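Local coordinates for protein alpha-1,6-mannanase (Bacteroides thetaiotaomicron, PDB 4V1S) that probably hydrolyses alpha-1,6-mannosidic linkages of mannan as a family GH76 glycoside hydrolase of a gut symbiont, at residues L246-K251 with T260-Y265; F269-W274 with A292-S297. All coordinates share one frame; numbering follows the deposited sequence.

Contact 1. Residues L246-K251 with T260-Y265. With GOL (glycerol), chain C.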
loop_
_atom_site.group_PDB
_atom_site.type_symbol
_atom_site.label_atom_id
_atom_site.label_comp_id
_atom_site.label_asym_id
_atom_site.label_seq_id
_atom_site.Cartn_x
_atom_site.Cartn_y
_atom_site.Cartn_z
ATOM N N LEU A 246 1.687 -6.324 -17.807
ATOM C CA LEU A 246 2.244 -6.299 -16.459
ATOM C C LEU A 246 3.458 -5.382 -16.409
ATOM O O LEU A 246 3.975 -4.961 -17.438
ATOM C CB LEU A 246 2.590 -7.705 -15.984
ATOM C CG LEU A 246 1.357 -8.609 -15.841
ATOM C CD1 LEU A 246 1.753 -9.978 -15.318
ATOM C CD2 LEU A 246 0.265 -7.987 -14.974
ATOM N N LEU A 247 3.868 -5.053 -15.191
ATOM C CA LEU A 247 4.921 -4.058 -14.970
ATOM C C LEU A 247 6.228 -4.711 -14.569
ATOM O O LEU A 247 6.270 -5.539 -13.648
ATOM C CB LEU A 247 4.520 -3.078 -13.853
ATOM C CG LEU A 247 3.519 -1.952 -14.136
ATOM C CD1 LEU A 247 4.049 -0.920 -15.132
ATOM C CD2 LEU A 247 2.167 -2.477 -14.590
ATOM N N TRP A 248 7.297 -4.308 -15.252
ATOM C CA TRP A 248 8.645 -4.638 -14.820
ATOM C C TRP A 248 8.961 -3.855 -13.536
ATOM O O TRP A 248 8.196 -3.004 -13.119
ATOM C CB TRP A 248 9.659 -4.337 -15.936
ATOM C CG TRP A 248 9.448 -5.200 -17.152
ATOM C CD1 TRP A 248 9.239 -6.541 -17.162
ATOM C CD2 TRP A 248 9.440 -4.786 -18.531
ATOM N NE1 TRP A 248 9.094 -6.994 -18.453
ATOM C CE2 TRP A 248 9.195 -5.933 -19.307
ATOM C CE3 TRP A 248 9.595 -3.555 -19.180
ATOM C CZ2 TRP A 248 9.138 -5.897 -20.717
ATOM C CZ3 TRP A 248 9.517 -3.510 -20.559
ATOM C CH2 TRP A 248 9.280 -4.669 -21.318
ATOM N N ASP A 249 10.072 -4.179 -12.898
ATOM C CA ASP A 249 10.385 -3.641 -11.570
ATOM C C ASP A 249 11.102 -2.292 -11.570
ATOM O O ASP A 249 10.741 -1.401 -10.813
ATOM C CB ASP A 249 11.221 -4.628 -10.749
ATOM C CG ASP A 249 11.241 -4.268 -9.279
ATOM O OD1 ASP A 249 10.165 -4.234 -8.702
ATOM O OD2 ASP A 249 12.321 -4.027 -8.710
ATOM N N ALA A 250 12.119 -2.138 -12.415
ATOM C CA ALA A 250 12.994 -0.977 -12.311
ATOM C C ALA A 250 13.846 -0.847 -13.555
ATOM O O ALA A 250 14.005 -1.806 -14.310
ATOM C CB ALA A 250 13.884 -1.101 -11.094
ATOM N N LYS A 251 14.375 0.353 -13.751
ATOM C CA LYS A 251 15.302 0.642 -14.840
ATOM C C LYS A 251 16.578 1.226 -14.224
ATOM O O LYS A 251 16.519 2.144 -13.415
ATOM C CB LYS A 251 14.678 1.598 -15.847
ATOM C CG LYS A 251 15.482 1.792 -17.113
ATOM C CD LYS A 251 14.632 2.509 -18.136
ATOM C CE LYS A 251 15.372 2.850 -19.404
ATOM N NZ LYS A 251 15.180 1.771 -20.381
ATOM N N THR A 260 13.372 -7.089 -15.020
ATOM C CA THR A 260 12.079 -7.549 -15.508
ATOM C C THR A 260 11.275 -8.382 -14.504
ATOM O O THR A 260 10.219 -8.886 -14.859
ATOM C CB THR A 260 12.235 -8.343 -16.801
ATOM O OG1 THR A 260 13.080 -9.472 -16.574
ATOM C CG2 THR A 260 12.846 -7.486 -17.892
ATOM N N GLN A 261 11.748 -8.502 -13.259
ATOM C CA GLN A 261 10.940 -9.140 -12.210
ATOM C C GLN A 261 9.569 -8.495 -12.124
ATOM O O GLN A 261 9.448 -7.282 -11.972
ATOM C CB GLN A 261 11.615 -9.062 -10.851
ATOM C CG GLN A 261 10.782 -9.593 -9.696
ATOM C CD GLN A 261 10.590 -11.104 -9.739
ATOM O OE1 GLN A 261 11.527 -11.856 -10.078
ATOM N NE2 GLN A 261 9.387 -11.572 -9.371
ATOM N N LYS A 262 8.540 -9.329 -12.226
ATOM C CA LYS A 262 7.158 -8.869 -12.111
ATOM C C LYS A 262 6.623 -9.157 -10.721
ATOM O O LYS A 262 6.581 -10.310 -10.293
ATOM C CB LYS A 262 6.292 -9.549 -13.154
ATOM C CG LYS A 262 6.568 -8.961 -14.533
ATOM C CD LYS A 262 5.919 -9.702 -15.655
ATOM C CE LYS A 262 6.293 -9.034 -16.966
ATOM N NZ LYS A 262 5.956 -9.890 -18.130
ATOM N N TRP A 263 6.189 -8.092 -10.053
ATOM C CA TRP A 263 5.589 -8.184 -8.740
ATOM C C TRP A 263 4.159 -7.693 -8.806
ATOM O O TRP A 263 3.866 -6.675 -9.456
ATOM C CB TRP A 263 6.331 -7.299 -7.715
ATOM C CG TRP A 263 7.730 -7.745 -7.440
ATOM C CD1 TRP A 263 8.839 -7.048 -7.658
ATOM C CD2 TRP A 263 8.133 -8.975 -6.811
ATOM N NE1 TRP A 263 9.948 -7.767 -7.271
ATOM C CE2 TRP A 263 9.531 -8.960 -6.730
ATOM C CE3 TRP A 263 7.442 -10.094 -6.327
ATOM C CZ2 TRP A 263 10.262 -10.014 -6.170
ATOM C CZ3 TRP A 263 8.144 -11.141 -5.770
ATOM C CH2 TRP A 263 9.559 -11.092 -5.691
ATOM N N SER A 264 3.309 -8.323 -8.013
ATOM C CA SER A 264 1.893 -7.971 -7.986
ATOM C C SER A 264 1.601 -6.508 -7.659
ATOM O O SER A 264 0.735 -5.915 -8.302
ATOM C CB SER A 264 1.114 -8.904 -7.036
ATOM O OG SER A 264 1.640 -8.848 -5.724
ATOM N N TYR A 265 2.295 -5.929 -6.675
ATOM C CA TYR A 265 1.996 -4.591 -6.246
ATOM C C TYR A 265 2.372 -3.504 -7.256
ATOM O O TYR A 265 1.815 -2.427 -7.243
ATOM C CB TYR A 265 2.593 -4.294 -4.879
ATOM C CG TYR A 265 4.072 -3.937 -4.796
ATOM C CD1 TYR A 265 5.052 -4.561 -5.611
ATOM C CD2 TYR A 265 4.507 -3.006 -3.865
ATOM C CE1 TYR A 265 6.393 -4.242 -5.510
ATOM C CE2 TYR A 265 5.836 -2.668 -3.757
ATOM C CZ TYR A 265 6.788 -3.284 -4.570
ATOM O OH TYR A 265 8.102 -2.932 -4.451
HETATM C C1 GOL C . 12.932 -2.238 -4.890
HETATM O O1 GOL C . 12.923 -2.983 -3.667
HETATM C C2 GOL C . 11.564 -2.319 -5.568
HETATM O O2 GOL C . 11.690 -1.875 -6.923
HETATM C C3 GOL C . 11.041 -3.756 -5.506
HETATM O O3 GOL C . 9.752 -3.878 -6.129
HETATM O O HOH W 1 3.877 -6.436 -12.463
HETATM O O HOH W 2 7.399 -5.633 -11.184
HETATM O O HOH W 3 9.299 -9.945 -18.894
HETATM O O HOH W 4 12.620 -6.644 -7.380
#
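Lys262 lays its side chain across Leu247 O, Leu246 and Trp248. Its CB and CG pass the carbonyl of Leu247, with CG 3.5 Å from Leu247 O; CD then crosses Leu246 at CB, 3.9 Å away, and CE comes 3.8 Å from Trp248 NE1. The chain is extended beyond CG, which carries NZ on to salt bridges with Asp244 and Asp241. Trp248 runs alongside this lysine, and the methyl CG2 of Thr260 sits over one face of the indole, 3.9 Å from the centroid of the five-membered ring, a CH-pi contact. With an alanine here, the Thr260 methyl and Lys262 CE would probably lose the indole they pack on, and water 3 its N-H partner. No direct hydrogen bond joins the two segments; waters bridge them, water 2 donating to Leu247 O and Gln261 O and accepting from Trp263 N, water 1 linking Leu247 O to Trp263 O. Asp249 OD1 meets the edge of the Trp263 ring 3.3 Å from CD1, carboxylate and indole planes 78° apart, and takes a 2.6 Å hydrogen bond from O3 of a glycerol probably left from the crystallisation liquor. Asp249 and Ala250 both face Asn259 in a classic beta bulge of hairpin 246-252/258-259. The chain then runs through Trp263, the N-cap, into helix 264-281, while Leu246 packs on helix 284-301 and Trp263 meets Phe315 of helix 313-330.

Contact 2. Residues F269-W274 with A292-S297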
loop_
_atom_site.group_PDB
_atom_site.type_symbol
_atom_site.label_atom_id
_atom_site.label_comp_id
_atom_site.label_asym_id
_atom_site.label_seq_id
_atom_site.Cartn_x
_atom_site.Cartn_y
_atom_site.Cartn_z
ATOM N N PHE A 269 -0.767 -1.095 -7.771
ATOM C CA PHE A 269 -0.760 0.331 -7.545
ATOM C C PHE A 269 -0.925 1.125 -8.860
ATOM O O PHE A 269 -1.503 2.195 -8.827
ATOM C CB PHE A 269 0.484 0.811 -6.810
ATOM C CG PHE A 269 0.427 0.624 -5.303
ATOM C CD1 PHE A 269 -0.356 1.471 -4.522
ATOM C CD2 PHE A 269 1.240 -0.300 -4.663
ATOM C CE1 PHE A 269 -0.383 1.349 -3.155
ATOM C CE2 PHE A 269 1.227 -0.408 -3.286
ATOM C CZ PHE A 269 0.421 0.421 -2.547
ATOM N N MET A 270 -0.477 0.583 -9.995
ATOM C CA MET A 270 -0.772 1.200 -11.287
ATOM C C MET A 270 -2.261 1.129 -11.633
ATOM O O MET A 270 -2.836 2.125 -12.043
ATOM C CB MET A 270 0.087 0.646 -12.430
ATOM C CG MET A 270 1.592 0.955 -12.322
ATOM S SD MET A 270 2.035 2.710 -12.341
ATOM C CE MET A 270 1.762 3.030 -14.074
ATOM N N ILE A 271 -2.884 -0.013 -11.379
ATOM C CA ILE A 271 -4.316 -0.176 -11.595
ATOM C C ILE A 271 -5.084 0.881 -10.769
ATOM O O ILE A 271 -5.961 1.581 -11.292
ATOM C CB ILE A 271 -4.775 -1.610 -11.265
ATOM C CG1 ILE A 271 -4.227 -2.600 -12.280
ATOM C CG2 ILE A 271 -6.300 -1.696 -11.224
ATOM C CD1 ILE A 271 -4.189 -4.025 -11.718
ATOM N N ARG A 272 -4.788 0.980 -9.471
ATOM C CA ARG A 272 -5.515 1.922 -8.636
ATOM C C ARG A 272 -5.345 3.354 -9.175
ATOM O O ARG A 272 -6.293 4.156 -9.201
ATOM C CB ARG A 272 -5.044 1.829 -7.190
ATOM C CG ARG A 272 -5.260 0.474 -6.561
ATOM C CD ARG A 272 -5.162 0.545 -5.046
ATOM N NE ARG A 272 -6.366 1.204 -4.562
ATOM C CZ ARG A 272 -6.522 1.811 -3.399
ATOM N NH1 ARG A 272 -5.539 1.867 -2.505
ATOM N NH2 ARG A 272 -7.706 2.365 -3.128
ATOM N N SER A 273 -4.125 3.677 -9.599
ATOM C CA SER A 273 -3.833 4.998 -10.167
ATOM C C SER A 273 -4.638 5.239 -11.430
ATOM O O SER A 273 -5.270 6.293 -11.577
ATOM C CB SER A 273 -2.337 5.140 -10.442
ATOM O OG SER A 273 -1.581 5.099 -9.241
ATOM N N TRP A 274 -4.604 4.273 -12.341
ATOM C CA TRP A 274 -5.310 4.414 -13.596
ATOM C C TRP A 274 -6.804 4.589 -13.411
ATOM O O TRP A 274 -7.441 5.357 -14.159
ATOM C CB TRP A 274 -5.031 3.242 -14.522
ATOM C CG TRP A 274 -3.631 3.167 -15.061
ATOM C CD1 TRP A 274 -2.830 4.203 -15.453
ATOM C CD2 TRP A 274 -2.876 1.960 -15.302
ATOM N NE1 TRP A 274 -1.633 3.715 -15.918
ATOM C CE2 TRP A 274 -1.630 2.347 -15.837
ATOM C CE3 TRP A 274 -3.130 0.599 -15.106
ATOM C CZ2 TRP A 274 -0.644 1.417 -16.200
ATOM C CZ3 TRP A 274 -2.156 -0.313 -15.445
ATOM C CH2 TRP A 274 -0.920 0.093 -15.988
ATOM N N ALA A 292 -7.016 -4.404 -18.419
ATOM C CA ALA A 292 -6.058 -5.329 -19.030
ATOM C C ALA A 292 -5.003 -5.811 -18.040
ATOM O O ALA A 292 -4.695 -7.014 -17.961
ATOM C CB ALA A 292 -5.392 -4.697 -20.247
ATOM N N THR A 293 -4.425 -4.865 -17.299
ATOM C CA THR A 293 -3.428 -5.205 -16.302
ATOM C C THR A 293 -4.015 -6.040 -15.138
ATOM O O THR A 293 -3.382 -7.001 -14.694
ATOM C CB THR A 293 -2.748 -3.941 -15.790
ATOM O OG1 THR A 293 -2.077 -3.295 -16.880
ATOM C CG2 THR A 293 -1.773 -4.211 -14.642
ATOM N N LEU A 294 -5.220 -5.713 -14.705
ATOM C CA LEU A 294 -5.879 -6.483 -13.657
ATOM C C LEU A 294 -6.173 -7.937 -14.123
ATOM O O LEU A 294 -5.910 -8.877 -13.393
ATOM C CB LEU A 294 -7.131 -5.791 -13.169
ATOM C CG LEU A 294 -7.864 -6.475 -12.048
ATOM C CD1 LEU A 294 -7.037 -6.670 -10.790
ATOM C CD2 LEU A 294 -9.118 -5.669 -11.764
ATOM N N ALA A 295 -6.642 -8.129 -15.334
ATOM C CA ALA A 295 -6.877 -9.475 -15.822
ATOM C C ALA A 295 -5.590 -10.290 -15.864
ATOM O O ALA A 295 -5.574 -11.454 -15.480
ATOM C CB ALA A 295 -7.542 -9.435 -17.200
ATOM N N SER A 296 -4.509 -9.687 -16.356
ATOM C CA SER A 296 -3.219 -10.370 -16.424
ATOM C C SER A 296 -2.647 -10.636 -15.030
ATOM O O SER A 296 -1.956 -11.643 -14.802
ATOM C CB SER A 296 -2.233 -9.562 -17.234
ATOM O OG SER A 296 -2.583 -9.607 -18.616
ATOM N N SER A 297 -2.954 -9.758 -14.097
ATOM C CA SER A 297 -2.521 -9.939 -12.724
ATOM C C SER A 297 -3.285 -11.099 -12.061
ATOM O O SER A 297 -2.682 -11.933 -11.376
ATOM C CB SER A 297 -2.758 -8.667 -11.903
ATOM O OG SER A 297 -1.967 -7.566 -12.403
#
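Segments 269-274 and 292-297, parts of helices 264-281 and 284-301, run nearly antiparallel, their N-to-C directions 153° apart and their axes 9.8 Å from each other at closest approach, with Ile271 and Leu294 nearest in the backbone register. Ile271 reaches across and slides past Thr293 in the opposite direction. Its CG1, beside its own backbone N (chi1 -69°), lies 3.8 Å from Thr293 CG2, and its terminal CD1 settles against the backbone of the other helix, 3.6 Å from Leu294 CA. Leu294 adds its CB and CD1 to the same methyl, and its side chain also touches Trp323 and Met326 of helix 313-330. One turn further along, the indole of Trp274 crosses Thr293 at about a right angle, and its CZ3 comes 3.3 Å from Thr293 OG1. That hydroxyl has its polar partners in Asn245 O and the side chain of Gln289, while Trp274 NE1 is bonded to Asn232 OD1. Each helix also folds a serine hydroxyl back onto its own backbone: Ser273 OG bonds Phe269 O at 2.9 Å, and Ser297 OG bonds Thr293 O at 2.8 Å. In both cases the carbonyl already accepts the backbone N-H of the same serine, and the two donors arrive from opposite faces of its plane. All five touching residues are buried and no hydrogen bond crosses between the segments, so the pairing rests on van der Waals packing, mainly of apolar groups, with the hydroxyls and the indole N-H satisfied within their own helix or by other neighbours.

In the fold
Of the four segments, the one on strand 246-252 comes first, after the helices and strands of the N-terminal part of the chain, and contact 1 closes the short turn that returns through strand 258-259 to the start of helix 264-281. That helix then carries the chain into contact 2, which closes the helical hairpin made with helix 284-301. The two loops therefore come in series, neither enclosing nor crossing the other, and share helix 264-281. Their centres are 12 Å apart and they touch directly: Leu246 CD2 lies 3.4 Å from Ser297 OG, and Leu247 packs on Met270. Together they tie the small antiparallel sheet to a pair of helices in the largely helical GH76 fold.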